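Local coordinates for protein aldehyde dehydrogenase (Trypanosoma brucei, PDB 5MYP) that probably oxidises aldehydes to carboxylic acids with NAD+ as the electron acceptor, as a glycosomal member of the aldehyde dehydrogenase family, at residues E10-E15 with G177-G182; I61-R66 with A156-E161. All blocks are in the same frame, centred on the assembly; numbering follows the deposited sequence.

Contact 1: residues E10-E15 with G177-G182; sequences ENTSLE and GIVNGG
T12 and N180 join the N-terminal loop of the chain to the end of strand 176-178, an outer strand of the Rossmann-like sheet that forms the NAD-binding domain in aldehyde dehydrogenases. The loop runs just ahead of helix 16-29, and N11 sits over G181 with their CA atoms 4.8 Å apart.

Two hydrogen bonds carry the contact, and both use N180 backbone atoms. T12 N donates to N180 O over 2.9 Å. In return, N180 N donates to T12 OG1 at 2.8 Å, and this bond is nearly straight, 173° at the hydrogen. T12 OG1 lies beside its own backbone N, with chi1 at -50°, which places both groups on the side facing N180. One residue thus satisfies the N-H and the C=O of a buried neighbour.

Weaker polar contacts extend the seam. N11 CA approaches N180 O at 3.6 Å as a CA-H...O contact. The N11 side chain turns its OD1 over G181, 3.4 Å from G181 CA. The backbone of G181 has angles that only glycine takes comfortably, and its carbonyl accepts from K151.

Nonpolar contact between the two segments is modest. The T12 side chain packs mainly on I17 and I20 of helix 16-29. V179 reaches I17 too, so the residue after the strand, the loop and the helix share one small cluster.

A water closes the far end. N180 ND2 also donates to T164 of helix 157-170, so the amide holds two partners. The water accepts from N180 ND2 at 2.8 Å and donates to E10 O at 2.7 Å.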
# COMPACT_ATOMS: atom_id res chain seq x y z
N GLU A 10 17.28 -28.86 -3.10
CA GLU A 10 16.65 -29.69 -2.07
C GLU A 10 15.50 -28.90 -1.44
O GLU A 10 15.66 -27.72 -1.14
CB GLU A 10 17.67 -30.08 -1.00
CG GLU A 10 17.15 -31.07 0.04
CD GLU A 10 18.20 -31.44 1.08
OE1 GLU A 10 19.41 -31.48 0.75
OE2 GLU A 10 17.81 -31.70 2.25
N ASN A 11 14.35 -29.55 -1.27
CA ASN A 11 13.20 -28.92 -0.60
C ASN A 11 13.56 -28.63 0.86
O ASN A 11 14.15 -29.47 1.53
CB ASN A 11 11.96 -29.82 -0.64
CG ASN A 11 11.37 -29.96 -2.03
OD1 ASN A 11 11.46 -29.07 -2.87
ND2 ASN A 11 10.73 -31.10 -2.28
N THR A 12 13.21 -27.43 1.32
CA THR A 12 13.38 -27.08 2.72
C THR A 12 12.38 -27.88 3.55
O THR A 12 11.20 -27.91 3.22
CB THR A 12 13.13 -25.57 2.96
OG1 THR A 12 13.90 -24.81 2.01
CG2 THR A 12 13.52 -25.17 4.39
N SER A 13 12.86 -28.55 4.60
CA SER A 13 11.98 -29.30 5.49
C SER A 13 11.04 -28.33 6.20
O SER A 13 11.43 -27.20 6.52
CB SER A 13 12.77 -30.12 6.51
OG SER A 13 13.31 -29.28 7.52
N LEU A 14 9.81 -28.78 6.44
CA LEU A 14 8.80 -27.94 7.09
C LEU A 14 9.22 -27.48 8.49
O LEU A 14 8.90 -26.37 8.90
CB LEU A 14 7.44 -28.65 7.13
CG LEU A 14 6.82 -29.03 5.78
CD1 LEU A 14 5.50 -29.75 5.97
CD2 LEU A 14 6.65 -27.80 4.90
N GLU A 15 9.95 -28.34 9.21
CA GLU A 15 10.46 -28.02 10.54
C GLU A 15 11.51 -26.90 10.52
O GLU A 15 11.60 -26.13 11.48
CB GLU A 15 11.04 -29.29 11.20
CG GLU A 15 11.84 -29.04 12.47
CD GLU A 15 12.35 -30.33 13.09
OE1 GLU A 15 13.46 -30.31 13.66
OE2 GLU A 15 11.65 -31.36 13.00
N GLY A 177 17.43 -15.48 4.24
CA GLY A 177 17.07 -16.89 4.33
C GLY A 177 16.49 -17.38 3.02
O GLY A 177 15.96 -16.58 2.23
N ILE A 178 16.58 -18.68 2.78
CA ILE A 178 16.04 -19.27 1.55
C ILE A 178 15.12 -20.44 1.89
O ILE A 178 15.48 -21.31 2.69
CB ILE A 178 17.16 -19.76 0.60
CG1 ILE A 178 18.17 -18.63 0.31
CG2 ILE A 178 16.56 -20.29 -0.70
CD1 ILE A 178 19.40 -19.06 -0.47
N VAL A 179 13.92 -20.44 1.31
CA VAL A 179 12.99 -21.56 1.41
C VAL A 179 12.76 -22.08 -0.01
O VAL A 179 12.30 -21.33 -0.87
CB VAL A 179 11.66 -21.16 2.08
CG1 VAL A 179 10.65 -22.31 2.03
CG2 VAL A 179 11.89 -20.73 3.52
N ASN A 180 13.06 -23.36 -0.23
CA ASN A 180 12.89 -23.99 -1.53
C ASN A 180 11.76 -25.01 -1.47
O ASN A 180 11.61 -25.72 -0.47
CB ASN A 180 14.20 -24.67 -1.97
CG ASN A 180 15.17 -23.70 -2.63
OD1 ASN A 180 14.84 -23.11 -3.65
ND2 ASN A 180 16.38 -23.55 -2.06
N GLY A 181 10.97 -25.07 -2.54
CA GLY A 181 9.90 -26.05 -2.68
C GLY A 181 8.70 -25.54 -3.44
O GLY A 181 8.76 -24.49 -4.07
N GLY A 182 7.60 -26.28 -3.35
CA GLY A 182 6.36 -25.97 -4.08
C GLY A 182 5.29 -25.45 -3.13
O GLY A 182 5.56 -24.60 -2.28
O HOH W 1 17.16 -25.59 -0.28

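Contact 2: residues I61-R66 with A156-E161; sequences IHRDRR and APATAE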
# COMPACT_ATOMS: atom_id res chain seq x y z
N ILE A 61 19.71 -20.48 -16.45
CA ILE A 61 18.51 -19.89 -17.05
C ILE A 61 18.24 -20.51 -18.43
O ILE A 61 17.09 -20.77 -18.77
CB ILE A 61 18.61 -18.34 -17.09
CG1 ILE A 61 18.51 -17.78 -15.66
CG2 ILE A 61 17.52 -17.73 -17.97
CD1 ILE A 61 19.09 -16.39 -15.49
N HIS A 62 19.30 -20.77 -19.19
CA HIS A 62 19.17 -21.49 -20.46
C HIS A 62 18.61 -22.90 -20.27
O HIS A 62 17.78 -23.35 -21.06
CB HIS A 62 20.51 -21.57 -21.19
CG HIS A 62 20.44 -22.35 -22.46
ND1 HIS A 62 20.06 -21.77 -23.66
CD2 HIS A 62 20.63 -23.66 -22.72
CE1 HIS A 62 20.05 -22.69 -24.60
NE2 HIS A 62 20.40 -23.84 -24.06
N ARG A 63 19.07 -23.61 -19.24
CA ARG A 63 18.56 -24.94 -18.94
C ARG A 63 17.06 -24.91 -18.60
O ARG A 63 16.29 -25.74 -19.08
CB ARG A 63 19.35 -25.58 -17.79
CG ARG A 63 19.10 -27.06 -17.59
CD ARG A 63 20.07 -27.61 -16.55
NE ARG A 63 19.79 -29.01 -16.21
CZ ARG A 63 20.44 -29.71 -15.29
NH1 ARG A 63 20.11 -30.98 -15.06
NH2 ARG A 63 21.43 -29.16 -14.57
N ASP A 64 16.66 -23.93 -17.79
CA ASP A 64 15.25 -23.77 -17.39
C ASP A 64 14.33 -23.27 -18.51
O ASP A 64 13.25 -23.83 -18.71
CB ASP A 64 15.12 -22.80 -16.20
CG ASP A 64 15.70 -23.36 -14.90
OD1 ASP A 64 15.69 -24.59 -14.70
OD2 ASP A 64 16.14 -22.55 -14.07
N ARG A 65 14.76 -22.22 -19.22
CA ARG A 65 13.91 -21.49 -20.17
C ARG A 65 14.24 -21.71 -21.66
O ARG A 65 13.44 -21.33 -22.52
CB ARG A 65 13.99 -19.99 -19.88
CG ARG A 65 13.55 -19.59 -18.48
CD ARG A 65 12.04 -19.40 -18.38
NE ARG A 65 11.30 -20.60 -18.73
CZ ARG A 65 10.76 -20.81 -19.93
NH1 ARG A 65 10.12 -21.94 -20.17
NH2 ARG A 65 10.86 -19.90 -20.88
N ARG A 66 15.39 -22.31 -21.95
CA ARG A 66 15.98 -22.31 -23.31
C ARG A 66 16.14 -20.89 -23.88
O ARG A 66 16.03 -20.67 -25.09
CB ARG A 66 15.21 -23.22 -24.28
CG ARG A 66 16.05 -23.71 -25.45
CD ARG A 66 15.31 -24.74 -26.29
NE ARG A 66 14.12 -24.16 -26.91
CZ ARG A 66 13.01 -24.83 -27.25
NH1 ARG A 66 12.89 -26.13 -27.03
NH2 ARG A 66 12.01 -24.16 -27.81
N ALA A 156 11.63 -23.07 -12.14
CA ALA A 156 12.96 -22.76 -12.69
C ALA A 156 14.02 -23.39 -11.78
O ALA A 156 14.77 -22.68 -11.10
CB ALA A 156 13.16 -21.26 -12.81
N PRO A 157 14.07 -24.74 -11.75
CA PRO A 157 14.87 -25.44 -10.75
C PRO A 157 16.38 -25.28 -10.87
O PRO A 157 17.06 -25.21 -9.84
CB PRO A 157 14.46 -26.91 -10.94
CG PRO A 157 14.05 -26.99 -12.37
CD PRO A 157 13.37 -25.68 -12.64
N ALA A 158 16.91 -25.22 -12.09
CA ALA A 158 18.36 -25.04 -12.29
C ALA A 158 18.83 -23.70 -11.72
O ALA A 158 19.87 -23.62 -11.05
CB ALA A 158 18.73 -25.16 -13.76
N THR A 159 18.05 -22.65 -11.97
CA THR A 159 18.32 -21.32 -11.43
C THR A 159 18.18 -21.30 -9.90
O THR A 159 19.01 -20.71 -9.22
CB THR A 159 17.40 -20.25 -12.06
OG1 THR A 159 17.51 -20.30 -13.48
CG2 THR A 159 17.78 -18.85 -11.58
N ALA A 160 17.14 -21.95 -9.39
CA ALA A 160 16.92 -22.06 -7.94
C ALA A 160 18.07 -22.79 -7.24
O ALA A 160 18.51 -22.38 -6.18
CB ALA A 160 15.61 -22.77 -7.66
N GLU A 161 18.55 -23.88 -7.85
CA GLU A 161 19.68 -24.64 -7.31
C GLU A 161 20.95 -23.77 -7.26
O GLU A 161 21.60 -23.69 -6.22
CB GLU A 161 19.95 -25.88 -8.16
CG GLU A 161 21.03 -26.81 -7.58
CD GLU A 161 21.41 -27.94 -8.52
OE1 GLU A 161 21.49 -27.72 -9.74
OE2 GLU A 161 21.65 -29.06 -8.03
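D64 has the most surface buried here, followed by A158 and T159. It lies near the C-terminal end of helix 54-65 and points its carboxylate at the first turn of helix 157-170. With chi1 at -69°, CG sits opposite the carbonyl carbon, and the carboxylate reaches over to the other helix.

The two oxygens divide the work. D64 OD1 accepts from A158 N at 2.9 Å through its syn lone pair. D64 OD2 takes two donors. T159 N reaches it at 2.8 Å on the syn side, 18° out of the carboxylate plane. The T159 hydroxyl OG1 donates to it at 2.7 Å, nearly along the C-O axis. Three bonds from one helix end fix the rotation of the carboxylate.

A158 adds a methyl group. Its CB lies 3.2 Å from D64 OD1 and 3.9 Å from R63 CD, alongside the extended R63 chain. T159 OG1 also touches I61 CG1, at 3.5 Å. P157 CD flanks D64 OD1.

The short helix segments run roughly antiparallel, 151° between directions, with axes 7.9 Å apart. The negative charge would be stabilised by the helix dipole, which probably keeps D64 ionised. This is an antiparallel helix pair in which a carboxylate of helix 54-65 takes the N-H groups of A158 and T159, in the first turn of helix 157-170 after its N-cap, A156.

Contacts 1 and 2 lie on the same side of the chain centre, with their centres about 18 Å apart. Helix 157-170 and strand 176-178 follow each other in the chain and connect them. In contact 2 a carboxylate binds the first turn of that helix, and contact 1 holds the loop beyond that strand. Along the chain, contact 2 is nested inside the loop that contact 1 closes. The two touch directly where N180 OD1 meets A160 CB at 4.1 Å. Both lie away from the predicted active-site residues E223 and C259. They tie N-terminal segments to the nucleotide-binding fold.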